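Local coordinates for 3,6-diketocamphane 1,6-monooxygenase (Pseudomonas putida, PDB 4UWM), which oxidises a camphor-derived diketone to its lactone with reduced flavin mononucleotide and molecular oxygen, letting the bacterium grow on (-)-camphor, at residues E312-D316 with N317-V321. Sequence-based numbering, arbitrary orientation.
Sequences EFLVD and NVFLV
N317, on the last turn of helix 311-317, folds its side chain back on the backbone of F313. Its ND2 gives a hydrogen to F313 O over 2.8 Å, in the carbonyl plane and on a lone pair, while N317 N reaches the same oxygen at 2.9 Å. Asparagine suits this place because its short amide can add a second donor to a carbonyl near the helix end. The bend that allows this sets CG beside the backbone N (chi1 -52°), and it also brings N317 ND2 to 3.1 Å from F313 CD1, the amide plane 30° from that of the ring.

One residue on, L314 O is likewise gripped twice, by V318 N and, more straightly, by F319 N at 2.8 Å (N-H...O angle 164°), from opposite faces of its carbonyl plane. The chain then leaves the helix, and F319, with CG anti to its carbonyl carbon, lays its ring against L314 and V315. L314 CB stands over one face of the F319 ring, 4.0 Å from its centroid, in a CH-pi contact, and V315 CG2 meets F319 CD2 at 4.0 Å. A broad, flat ring suits this place, spanning both residues and also meeting F281. Replacing F319 by an alanine would remove the ring, and L314 CB and V315 CG2 would probably lose their aromatic partner, opening a gap beside them. Branched, apolar V318 and L314 pack methyl to methyl, V318 CG2 lying 3.9 Å from L314 CD2.

Beyond the turn, L320 begins strand 320-322, parallel to strand 254-261 in this TIM-barrel-type fold. Helix 296-302 packs against F313, L314 and V318 through Y298, whereas helix 265-274 touches V315 and supplies K269, the salt-bridge partner of D316 and E312.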
ATOM      1  N   GLU A 312      27.862 -25.619   7.945  1.00 45.04           N
ATOM      2  CA  GLU A 312      29.039 -25.270   8.728  1.00 36.80           C
ATOM      3  C   GLU A 312      30.123 -24.610   7.886  1.00 32.03           C
ATOM      4  O   GLU A 312      30.790 -23.682   8.348  1.00 37.57           O
ATOM      5  CB  GLU A 312      29.599 -26.499   9.467  1.00 48.58           C
ATOM      6  CG  GLU A 312      30.767 -26.176  10.388  1.00 49.11           C
ATOM      7  CD  GLU A 312      31.053 -27.262  11.409  1.00 58.72           C
ATOM      8  OE1 GLU A 312      30.892 -28.460  11.085  1.00 53.66           O
ATOM      9  OE2 GLU A 312      31.440 -26.907  12.544  1.00 61.92           O
ATOM     10  N   PHE A 313      30.288 -25.067   6.647  1.00 34.89           N
ATOM     11  CA  PHE A 313      31.199 -24.394   5.735  1.00 36.42           C
ATOM     12  C   PHE A 313      30.828 -22.911   5.576  1.00 39.55           C
ATOM     13  O   PHE A 313      31.691 -22.028   5.665  1.00 40.71           O
ATOM     14  CB  PHE A 313      31.241 -25.077   4.369  1.00 38.91           C
ATOM     15  CG  PHE A 313      31.844 -24.213   3.297  1.00 46.56           C
ATOM     16  CD1 PHE A 313      33.216 -23.970   3.269  1.00 48.58           C
ATOM     17  CD2 PHE A 313      31.039 -23.600   2.337  1.00 43.23           C
ATOM     18  CE1 PHE A 313      33.776 -23.149   2.299  1.00 51.52           C
ATOM     19  CE2 PHE A 313      31.594 -22.780   1.366  1.00 47.21           C
ATOM     20  CZ  PHE A 313      32.964 -22.553   1.345  1.00 47.06           C
ATOM     21  N   LEU A 314      29.543 -22.655   5.334  1.00 42.45           N
ATOM     22  CA  LEU A 314      29.029 -21.291   5.166  1.00 36.82           C
ATOM     23  C   LEU A 314      29.243 -20.474   6.435  1.00 33.26           C
ATOM     24  O   LEU A 314      29.756 -19.361   6.382  1.00 35.59           O
ATOM     25  CB  LEU A 314      27.539 -21.313   4.762  1.00 31.24           C
ATOM     26  CG  LEU A 314      27.173 -21.883   3.386  1.00 33.11           C
ATOM     27  CD1 LEU A 314      25.664 -21.918   3.187  1.00 34.20           C
ATOM     28  CD2 LEU A 314      27.831 -21.101   2.254  1.00 33.70           C
ATOM     29  N   VAL A 315      28.888 -21.045   7.580  1.00 36.95           N
ATOM     30  CA  VAL A 315      29.072 -20.357   8.860  1.00 36.59           C
ATOM     31  C   VAL A 315      30.535 -20.006   9.139  1.00 40.95           C
ATOM     32  O   VAL A 315      30.831 -18.916   9.636  1.00 41.71           O
ATOM     33  CB  VAL A 315      28.460 -21.169  10.021  1.00 38.86           C
ATOM     34  CG1 VAL A 315      28.596 -20.426  11.334  1.00 39.97           C
ATOM     35  CG2 VAL A 315      26.995 -21.451   9.745  1.00 37.47           C
ATOM     36  N   ASP A 316      31.445 -20.914   8.787  1.00 46.84           N
ATOM     37  CA  ASP A 316      32.878 -20.739   9.062  1.00 46.71           C
ATOM     38  C   ASP A 316      33.635 -19.829   8.085  1.00 48.49           C
ATOM     39  O   ASP A 316      34.581 -19.142   8.477  1.00 57.47           O
ATOM     40  CB  ASP A 316      33.572 -22.107   9.121  1.00 45.42           C
ATOM     41  CG  ASP A 316      33.189 -22.910  10.350  1.00 46.66           C
ATOM     42  OD1 ASP A 316      32.936 -22.314  11.414  1.00 46.63           O
ATOM     43  OD2 ASP A 316      33.147 -24.153  10.257  1.00 54.81           O
ATOM     44  N   ASN A 317      33.229 -19.830   6.820  1.00 41.13           N
ATOM     45  CA  ASN A 317      34.031 -19.210   5.759  1.00 40.90           C
ATOM     46  C   ASN A 317      33.339 -18.106   4.954  1.00 41.50           C
ATOM     47  O   ASN A 317      34.008 -17.319   4.288  1.00 41.76           O
ATOM     48  CB  ASN A 317      34.518 -20.293   4.795  1.00 41.57           C
ATOM     49  CG  ASN A 317      35.205 -21.441   5.512  1.00 52.07           C
ATOM     50  OD1 ASN A 317      36.378 -21.354   5.857  1.00 65.22           O
ATOM     51  ND2 ASN A 317      34.469 -22.521   5.746  1.00 52.27           N
ATOM     52  N   VAL A 318      32.006 -18.071   4.998  1.00 41.66           N
ATOM     53  CA  VAL A 318      31.219 -17.135   4.173  1.00 39.00           C
ATOM     54  C   VAL A 318      30.487 -16.092   5.024  1.00 41.00           C
ATOM     55  O   VAL A 318      30.740 -14.888   4.889  1.00 39.60           O
ATOM     56  CB  VAL A 318      30.217 -17.879   3.268  1.00 36.54           C
ATOM     57  CG1 VAL A 318      29.395 -16.889   2.455  1.00 38.96           C
ATOM     58  CG2 VAL A 318      30.950 -18.845   2.348  1.00 35.25           C
ATOM     59  N   PHE A 319      29.609 -16.555   5.913  1.00 34.43           N
ATOM     60  CA  PHE A 319      28.810 -15.656   6.744  1.00 32.84           C
ATOM     61  C   PHE A 319      29.715 -14.793   7.575  1.00 40.20           C
ATOM     62  O   PHE A 319      30.808 -15.207   7.943  1.00 45.73           O
ATOM     63  CB  PHE A 319      27.886 -16.423   7.694  1.00 29.54           C
ATOM     64  CG  PHE A 319      26.860 -17.264   7.012  1.00 28.72           C
ATOM     65  CD1 PHE A 319      26.663 -17.192   5.631  1.00 31.22           C
ATOM     66  CD2 PHE A 319      26.052 -18.110   7.759  1.00 30.61           C
ATOM     67  CE1 PHE A 319      25.695 -17.969   5.017  1.00 25.49           C
ATOM     68  CE2 PHE A 319      25.083 -18.890   7.146  1.00 30.49           C
ATOM     69  CZ  PHE A 319      24.902 -18.815   5.779  1.00 28.39           C
ATOM     70  N   LEU A 320      29.254 -13.590   7.872  1.00 34.88           N
ATOM     71  CA  LEU A 320      29.986 -12.692   8.729  1.00 35.12           C
ATOM     72  C   LEU A 320      29.507 -12.927  10.158  1.00 35.00           C
ATOM     73  O   LEU A 320      28.666 -12.189  10.666  1.00 37.04           O
ATOM     74  CB  LEU A 320      29.776 -11.245   8.269  1.00 33.25           C
ATOM     75  CG  LEU A 320      30.289 -10.942   6.859  1.00 39.27           C
ATOM     76  CD1 LEU A 320      29.998  -9.494   6.482  1.00 34.72           C
ATOM     77  CD2 LEU A 320      31.780 -11.235   6.732  1.00 45.97           C
ATOM     78  N   VAL A 321      30.058 -13.971  10.789  1.00 36.88           N
ATOM     79  CA  VAL A 321      29.642 -14.449  12.119  1.00 36.30           C
ATOM     80  C   VAL A 321      30.798 -14.468  13.147  1.00 43.14           C
ATOM     81  O   VAL A 321      31.934 -14.802  12.811  1.00 47.65           O
ATOM     82  CB  VAL A 321      29.020 -15.864  12.011  1.00 37.85           C
ATOM     83  CG1 VAL A 321      28.630 -16.432  13.377  1.00 37.75           C
ATOM     84  CG2 VAL A 321      27.800 -15.844  11.101  1.00 37.07           C
TER